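Local structure of GTPase subunit of restriction endonuclease (Thermococcus gammatolerans, 6P0F) at residues M1-L5 with M163-Y167; E32-I37 with F110-F114; T59-K63 with I154-V158. The protein probably recognises modified DNA through this N-terminal YTH-like domain, which belongs to the McrB GTPase subunit of a restriction endonuclease. All blocks are in the same frame, centred on the assembly; numbering follows the deposited sequence.

Contact 1 (M1-L5 with M163-Y167); sequences MENQL and MSGVY
Met1 and Met163, both carried as selenomethionine in place of methionine, bring their heavy atoms together: SE of Met1 lies 3.7 Å from SE of Met163, a van der Waals contact between side chains running past each other in opposite directions. The same SE of Met1 sits over one face of the Tyr167 ring, 4.0 Å from the centroid and 19° off the normal, displaced toward the rim, which meets the definition of a Met-aromatic contact. Bends at its second and third torsions then carry CE of Met1 onward to CB of Ser164, 3.6 Å away. At the other end of the tyrosine, ND2 of Asn3 donates a hydrogen bond to OH of Tyr167 (3.2 Å, 150° at the hydrogen), with the hydroxyl close to the amide plane. Tyr167 spans both partners because its CG stands trans to the backbone N (chi1 -176°), which extends the ring from helix 160-174 across the N-terminal segment. A leucine in place of Tyr167 has neither hydroxyl nor ring, and would probably leave Asn3 ND2 without its acceptor and the selenium of Met1 without an aromatic face. Deeper in, CE of Met163 packs against CB of Leu5 (3.6 Å) and against its N-H, which is buried without a partner in the model. Val158 of strand 155-158 also touches Met163. The selenium-selenium, selenium-ring and methyl contacts suggest that the junction of N-terminus and C-terminal helix rests largely on dispersion, with one direct hydrogen bond, Asn3 to Tyr167, across it.

Contact 2 (E32-I37 with F110-F114); sequences ELEGQI and FLNDF
The Phe110 ring is sandwiched: CB of Gln36 lies over the centre of one face, 3.7 Å from the centroid and 13° off the normal, a CH-pi contact, while CD2 of its own neighbour Leu111 packs on the opposite face, toward the rim. CD2 of Leu33 meets the edge of this ring, 4.1 Å from CE2 of Phe110. The Phe114 ring has CB of Asp113 over one face, and at its edge, in plane, O of Glu32 approaches CZ of Phe114 at 3.4 Å. CD2 of Leu33 also reaches CZ of Phe114 (3.5 Å), so one methyl serves both aromatic rings. Gln36 folds back at chi2 (-69°), which lays its amide along Phe110, the two planes 25° apart. No direct hydrogen bond crosses the contact; water does the polar work. One water donates to OE1 of Gln36 (3.0 Å) and accepts from N of Phe110; another donates to O of Glu32 and to OD2 of Asp113 (3.0 Å for the latter). Within 32-37, O of Leu33 takes the N-H groups of both Gln36 and Ile37, which closes the turn that carries these side chains. Leu33 and Ile37 continue inward onto Phe126 of strand 123-127 and Leu42 of helix 39-45, and Phe114, like Leu33, touches Val28 of strand 28-29, so the loops 32-37 and 110-114 meet beside strands 28-29 and 123-127 and helix 39-45.

Contact 3 (T59-K63 with I154-V158); sequences TIYEK and IAGYV
A tight beta hairpin, strands 59-60 and 63-64, packs its turn against strand 155-158 of the mixed sheet. CG2 of Ile60 packs on the backbone at C of Gly156 (3.6 Å) and on the methyl, CB, of Ala155 (3.8 Å). The Tyr61 ring presents its edge to a carbonyl, with CE1 3.6 Å from O of Ala155 and the oxygen near the ring plane. CB of Tyr61 meets CB of Tyr157 at 3.9 Å. The hairpin is closed by a type I' turn from Ile60 to Lys63, where Tyr61 and Glu62 both have positive phi; reciprocal bonds, Ile60 N to Lys63 O (2.9 Å) and Lys63 N to Ile60 O (2.7 Å), identify a two-residue hairpin. No hydrogen bond joins residues 59-63 to 154-158, where strand 155-158 instead pairs antiparallel with strand 5-11. Lys63 crosses the Tyr157 ring obliquely: CG stands over its centre, 3.9 Å from the centroid and 7° off the normal, a CH-pi contact. The bend at chi2 (-69°) turns the rest of the chain along the ring, bringing CE of Lys63 to 4.1 Å from CZ of Tyr157. Gln4 touches both of these side chains, and Arg55 of strand 49-55 lies against Ile60 and Ala155.

Contacts 1 and 3 are neighbours, with centres 14 Å apart, and use consecutive elements, strand 155-158 running on to helix 160-174; the Leu5 O to Val158 N pair, 2.9 Å apart and probably hydrogen-bonded, joins them directly. Contact 2 lies across the chain's centre from contact 1, about 20 Å away by nearest atoms, and belongs to two loops at the other end. It is the most buried by residue count, four of six touching residues, yet its polar links run through water. Contact 1 has a direct side-chain hydrogen bond, whereas contact 3 has none between its segments and relies on apolar, CH-pi and ring-edge-to-carbonyl packing, mixing buried Ile60 with exposed Tyr61 and Lys63.

Contact 1 (M1-L5 with M163-Y167)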
# COMPACT_ATOMS: atom_id res chain seq x y z
N MSE A 1 -18.11 10.40 -0.17
CA MSE A 1 -16.72 10.04 -0.42
C MSE A 1 -16.41 9.90 -1.90
O MSE A 1 -16.86 8.94 -2.54
CB MSE A 1 -16.38 8.71 0.29
CG MSE A 1 -16.54 8.71 1.81
SE MSE A 1 -15.23 9.92 2.71
CE MSE A 1 -16.52 10.99 3.76
N GLU A 2 -15.61 10.82 -2.45
CA GLU A 2 -15.23 10.71 -3.85
C GLU A 2 -14.06 9.76 -4.07
O GLU A 2 -13.84 9.31 -5.20
CB GLU A 2 -14.90 12.09 -4.41
CG GLU A 2 -14.98 12.16 -5.92
CD GLU A 2 -16.39 11.96 -6.45
OE1 GLU A 2 -16.53 11.37 -7.54
OE2 GLU A 2 -17.35 12.36 -5.76
N ASN A 3 -13.33 9.41 -3.02
CA ASN A 3 -12.24 8.47 -3.14
C ASN A 3 -12.43 7.36 -2.11
O ASN A 3 -13.38 7.36 -1.33
CB ASN A 3 -10.89 9.16 -2.96
CG ASN A 3 -10.93 10.23 -1.89
OD1 ASN A 3 -11.30 9.96 -0.75
ND2 ASN A 3 -10.57 11.47 -2.26
N GLN A 4 -11.53 6.39 -2.16
CA GLN A 4 -11.64 5.18 -1.37
C GLN A 4 -10.44 5.06 -0.44
O GLN A 4 -9.37 5.62 -0.69
CB GLN A 4 -11.76 3.96 -2.28
CG GLN A 4 -12.98 4.03 -3.18
CD GLN A 4 -13.02 2.97 -4.24
OE1 GLN A 4 -14.03 2.29 -4.40
NE2 GLN A 4 -11.92 2.82 -4.98
N LEU A 5 -10.64 4.33 0.65
CA LEU A 5 -9.60 4.04 1.62
C LEU A 5 -9.47 2.52 1.72
O LEU A 5 -10.47 1.82 1.94
CB LEU A 5 -9.91 4.64 2.99
CG LEU A 5 -9.01 4.26 4.17
CD1 LEU A 5 -7.57 4.72 3.83
CD2 LEU A 5 -9.53 4.86 5.47
N MSE A 163 -14.90 5.42 6.98
CA MSE A 163 -13.85 6.27 6.40
C MSE A 163 -14.17 7.70 6.77
O MSE A 163 -13.28 8.48 7.14
CB MSE A 163 -13.74 6.09 4.88
CG MSE A 163 -12.72 6.95 4.24
SE MSE A 163 -13.04 6.93 2.27
CE MSE A 163 -13.36 5.00 1.94
N SER A 164 -15.46 8.03 6.72
CA SER A 164 -15.88 9.41 7.01
C SER A 164 -15.45 9.87 8.39
O SER A 164 -15.11 11.05 8.57
CB SER A 164 -17.39 9.52 6.90
OG SER A 164 -17.85 10.83 7.17
N GLY A 165 -15.40 8.97 9.36
CA GLY A 165 -14.99 9.36 10.69
C GLY A 165 -13.55 9.80 10.78
O GLY A 165 -13.20 10.56 11.68
N VAL A 166 -12.69 9.34 9.86
CA VAL A 166 -11.28 9.66 9.91
C VAL A 166 -10.79 10.42 8.69
O VAL A 166 -9.61 10.77 8.61
CB VAL A 166 -10.42 8.39 10.09
CG1 VAL A 166 -10.84 7.66 11.36
CG2 VAL A 166 -10.55 7.50 8.87
N TYR A 167 -11.69 10.71 7.73
CA TYR A 167 -11.26 11.26 6.45
C TYR A 167 -10.56 12.59 6.60
O TYR A 167 -9.53 12.84 5.95
CB TYR A 167 -12.49 11.38 5.55
CG TYR A 167 -12.22 11.86 4.14
CD1 TYR A 167 -11.25 11.24 3.35
CD2 TYR A 167 -12.93 12.92 3.61
CE1 TYR A 167 -11.01 11.67 2.05
CE2 TYR A 167 -12.69 13.37 2.31
CZ TYR A 167 -11.74 12.74 1.54
OH TYR A 167 -11.51 13.19 0.25

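Contact 2 (E32-I37 with F110-F114)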
# COMPACT_ATOMS: atom_id res chain seq x y z
N GLU A 32 15.89 2.42 -12.42
CA GLU A 32 15.55 1.02 -12.29
C GLU A 32 14.23 0.68 -12.98
O GLU A 32 13.98 -0.49 -13.27
CB GLU A 32 15.52 0.60 -10.81
CG GLU A 32 16.79 0.99 -10.00
CD GLU A 32 16.74 0.55 -8.52
OE1 GLU A 32 16.92 1.41 -7.57
OE2 GLU A 32 16.54 -0.68 -8.30
N LEU A 33 13.40 1.68 -13.28
CA LEU A 33 12.12 1.45 -13.94
C LEU A 33 12.08 1.93 -15.38
O LEU A 33 11.14 1.57 -16.10
CB LEU A 33 10.98 2.14 -13.17
CG LEU A 33 10.75 1.67 -11.73
CD1 LEU A 33 9.67 2.52 -11.05
CD2 LEU A 33 10.39 0.23 -11.73
N GLU A 34 13.00 2.80 -15.77
CA GLU A 34 13.04 3.31 -17.13
C GLU A 34 13.20 2.14 -18.09
O GLU A 34 13.92 1.18 -17.81
CB GLU A 34 14.20 4.30 -17.29
CG GLU A 34 13.93 5.65 -16.63
CD GLU A 34 13.00 6.57 -17.41
OE1 GLU A 34 12.92 7.78 -17.07
OE2 GLU A 34 12.33 6.08 -18.35
N GLY A 35 12.47 2.20 -19.19
CA GLY A 35 12.46 1.11 -20.13
C GLY A 35 11.33 0.14 -19.91
O GLY A 35 11.04 -0.66 -20.80
N GLN A 36 10.69 0.19 -18.74
CA GLN A 36 9.60 -0.70 -18.41
C GLN A 36 8.31 0.02 -18.06
O GLN A 36 7.23 -0.43 -18.44
CB GLN A 36 10.00 -1.60 -17.23
CG GLN A 36 11.19 -2.48 -17.51
CD GLN A 36 10.89 -3.57 -18.51
OE1 GLN A 36 9.76 -4.05 -18.61
NE2 GLN A 36 11.90 -3.95 -19.26
N ILE A 37 8.41 1.10 -17.28
CA ILE A 37 7.29 1.95 -16.94
C ILE A 37 7.37 3.18 -17.84
O ILE A 37 8.44 3.75 -18.03
CB ILE A 37 7.32 2.35 -15.45
CG1 ILE A 37 7.28 1.12 -14.54
CG2 ILE A 37 6.23 3.34 -15.16
CD1 ILE A 37 5.96 0.34 -14.62
N PHE A 110 10.36 -7.93 -15.35
CA PHE A 110 11.16 -6.91 -14.69
C PHE A 110 10.81 -6.78 -13.20
O PHE A 110 11.65 -6.33 -12.41
CB PHE A 110 11.03 -5.53 -15.39
CG PHE A 110 9.79 -4.75 -15.02
CD1 PHE A 110 8.55 -5.08 -15.56
CD2 PHE A 110 9.87 -3.67 -14.17
CE1 PHE A 110 7.41 -4.35 -15.23
CE2 PHE A 110 8.74 -2.93 -13.85
CZ PHE A 110 7.51 -3.27 -14.37
N LEU A 111 9.61 -7.17 -12.81
CA LEU A 111 9.21 -7.04 -11.40
C LEU A 111 10.08 -7.91 -10.51
O LEU A 111 10.21 -7.61 -9.32
CB LEU A 111 7.72 -7.39 -11.22
CG LEU A 111 6.78 -6.41 -11.92
CD1 LEU A 111 5.35 -6.92 -11.89
CD2 LEU A 111 6.89 -5.02 -11.32
N ASN A 112 10.69 -8.97 -11.05
CA ASN A 112 11.57 -9.81 -10.25
C ASN A 112 12.89 -9.11 -9.94
O ASN A 112 13.63 -9.61 -9.09
CB ASN A 112 11.85 -11.14 -10.97
CG ASN A 112 10.59 -11.97 -11.16
OD1 ASN A 112 9.79 -12.15 -10.24
ND2 ASN A 112 10.42 -12.48 -12.37
N ASP A 113 13.19 -8.00 -10.62
CA ASP A 113 14.33 -7.15 -10.26
C ASP A 113 14.22 -6.67 -8.81
O ASP A 113 15.23 -6.42 -8.15
CB ASP A 113 14.43 -5.89 -11.15
CG ASP A 113 14.75 -6.16 -12.63
OD1 ASP A 113 15.01 -7.32 -13.04
OD2 ASP A 113 14.74 -5.15 -13.40
N PHE A 114 12.97 -6.45 -8.34
CA PHE A 114 12.67 -5.77 -7.09
C PHE A 114 12.05 -6.64 -6.01
O PHE A 114 12.27 -6.40 -4.82
CB PHE A 114 11.67 -4.63 -7.33
CG PHE A 114 12.03 -3.75 -8.43
CD1 PHE A 114 13.09 -2.88 -8.30
CD2 PHE A 114 11.32 -3.78 -9.62
CE1 PHE A 114 13.43 -2.05 -9.32
CE2 PHE A 114 11.65 -2.96 -10.64
CZ PHE A 114 12.71 -2.09 -10.51
O HOH W 1 13.21 -2.52 -14.62
O HOH W 2 16.17 -2.67 -12.63
O HOH W 3 9.62 -7.02 -18.17

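Contact 3 (T59-K63 with I154-V158)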
# COMPACT_ATOMS: atom_id res chain seq x y z
N THR A 59 -8.65 -5.23 -7.94
CA THR A 59 -9.70 -4.87 -7.00
C THR A 59 -9.38 -5.34 -5.58
O THR A 59 -8.65 -6.31 -5.39
CB THR A 59 -11.05 -5.49 -7.40
OG1 THR A 59 -10.93 -6.92 -7.37
CG2 THR A 59 -11.44 -5.05 -8.79
N ILE A 60 -9.94 -4.63 -4.61
CA ILE A 60 -10.01 -5.08 -3.21
C ILE A 60 -11.48 -5.07 -2.80
O ILE A 60 -12.16 -4.06 -2.97
CB ILE A 60 -9.18 -4.19 -2.26
CG1 ILE A 60 -7.69 -4.31 -2.61
CG2 ILE A 60 -9.50 -4.59 -0.80
CD1 ILE A 60 -6.85 -3.26 -1.92
N TYR A 61 -11.95 -6.18 -2.27
CA TYR A 61 -13.35 -6.29 -1.90
C TYR A 61 -14.22 -5.80 -3.03
O TYR A 61 -15.25 -5.17 -2.83
CB TYR A 61 -13.66 -5.61 -0.57
CG TYR A 61 -13.57 -6.61 0.56
CD1 TYR A 61 -12.35 -7.17 0.92
CD2 TYR A 61 -14.70 -7.03 1.24
CE1 TYR A 61 -12.26 -8.09 1.93
CE2 TYR A 61 -14.62 -7.96 2.26
CZ TYR A 61 -13.39 -8.49 2.60
OH TYR A 61 -13.29 -9.41 3.61
N GLU A 62 -13.73 -6.06 -4.24
CA GLU A 62 -14.45 -5.79 -5.48
C GLU A 62 -14.47 -4.31 -5.84
O GLU A 62 -15.20 -3.92 -6.77
CB GLU A 62 -15.92 -6.26 -5.50
CG GLU A 62 -16.19 -6.93 -6.74
CD GLU A 62 -15.37 -8.24 -6.80
OE1 GLU A 62 -15.32 -8.90 -5.74
OE2 GLU A 62 -14.72 -8.50 -7.85
N LYS A 63 -13.73 -3.48 -5.14
CA LYS A 63 -13.62 -2.06 -5.46
C LYS A 63 -12.33 -1.90 -6.27
O LYS A 63 -11.31 -2.48 -5.91
CB LYS A 63 -13.61 -1.23 -4.18
CG LYS A 63 -14.92 -1.42 -3.37
CD LYS A 63 -16.09 -0.80 -4.13
CE LYS A 63 -17.34 -0.70 -3.28
NZ LYS A 63 -18.38 0.12 -3.97
N ILE A 154 -5.49 -9.00 4.88
CA ILE A 154 -4.55 -8.99 3.75
C ILE A 154 -4.84 -7.81 2.83
O ILE A 154 -3.92 -7.09 2.41
CB ILE A 154 -4.59 -10.33 3.01
CG1 ILE A 154 -3.87 -11.39 3.85
CG2 ILE A 154 -3.90 -10.21 1.67
CD1 ILE A 154 -4.01 -12.77 3.31
N ALA A 155 -6.12 -7.58 2.53
CA ALA A 155 -6.56 -6.43 1.76
C ALA A 155 -7.99 -6.11 2.16
O ALA A 155 -8.87 -6.97 2.02
CB ALA A 155 -6.48 -6.69 0.26
N GLY A 156 -8.21 -4.91 2.67
CA GLY A 156 -9.53 -4.50 3.12
C GLY A 156 -9.96 -3.18 2.50
O GLY A 156 -9.14 -2.34 2.13
N TYR A 157 -11.28 -3.02 2.40
CA TYR A 157 -11.90 -1.79 1.93
C TYR A 157 -12.61 -1.15 3.11
O TYR A 157 -13.38 -1.83 3.82
CB TYR A 157 -12.90 -2.08 0.81
CG TYR A 157 -13.79 -0.91 0.46
CD1 TYR A 157 -13.29 0.21 -0.19
CD2 TYR A 157 -15.15 -0.91 0.77
CE1 TYR A 157 -14.09 1.29 -0.52
CE2 TYR A 157 -15.96 0.16 0.44
CZ TYR A 157 -15.43 1.25 -0.20
OH TYR A 157 -16.22 2.32 -0.53
N VAL A 158 -12.34 0.12 3.37
CA VAL A 158 -12.95 0.82 4.50
C VAL A 158 -14.23 1.49 3.99
O VAL A 158 -14.19 2.42 3.18
CB VAL A 158 -11.99 1.82 5.15
CG1 VAL A 158 -12.63 2.48 6.37
CG2 VAL A 158 -10.71 1.09 5.58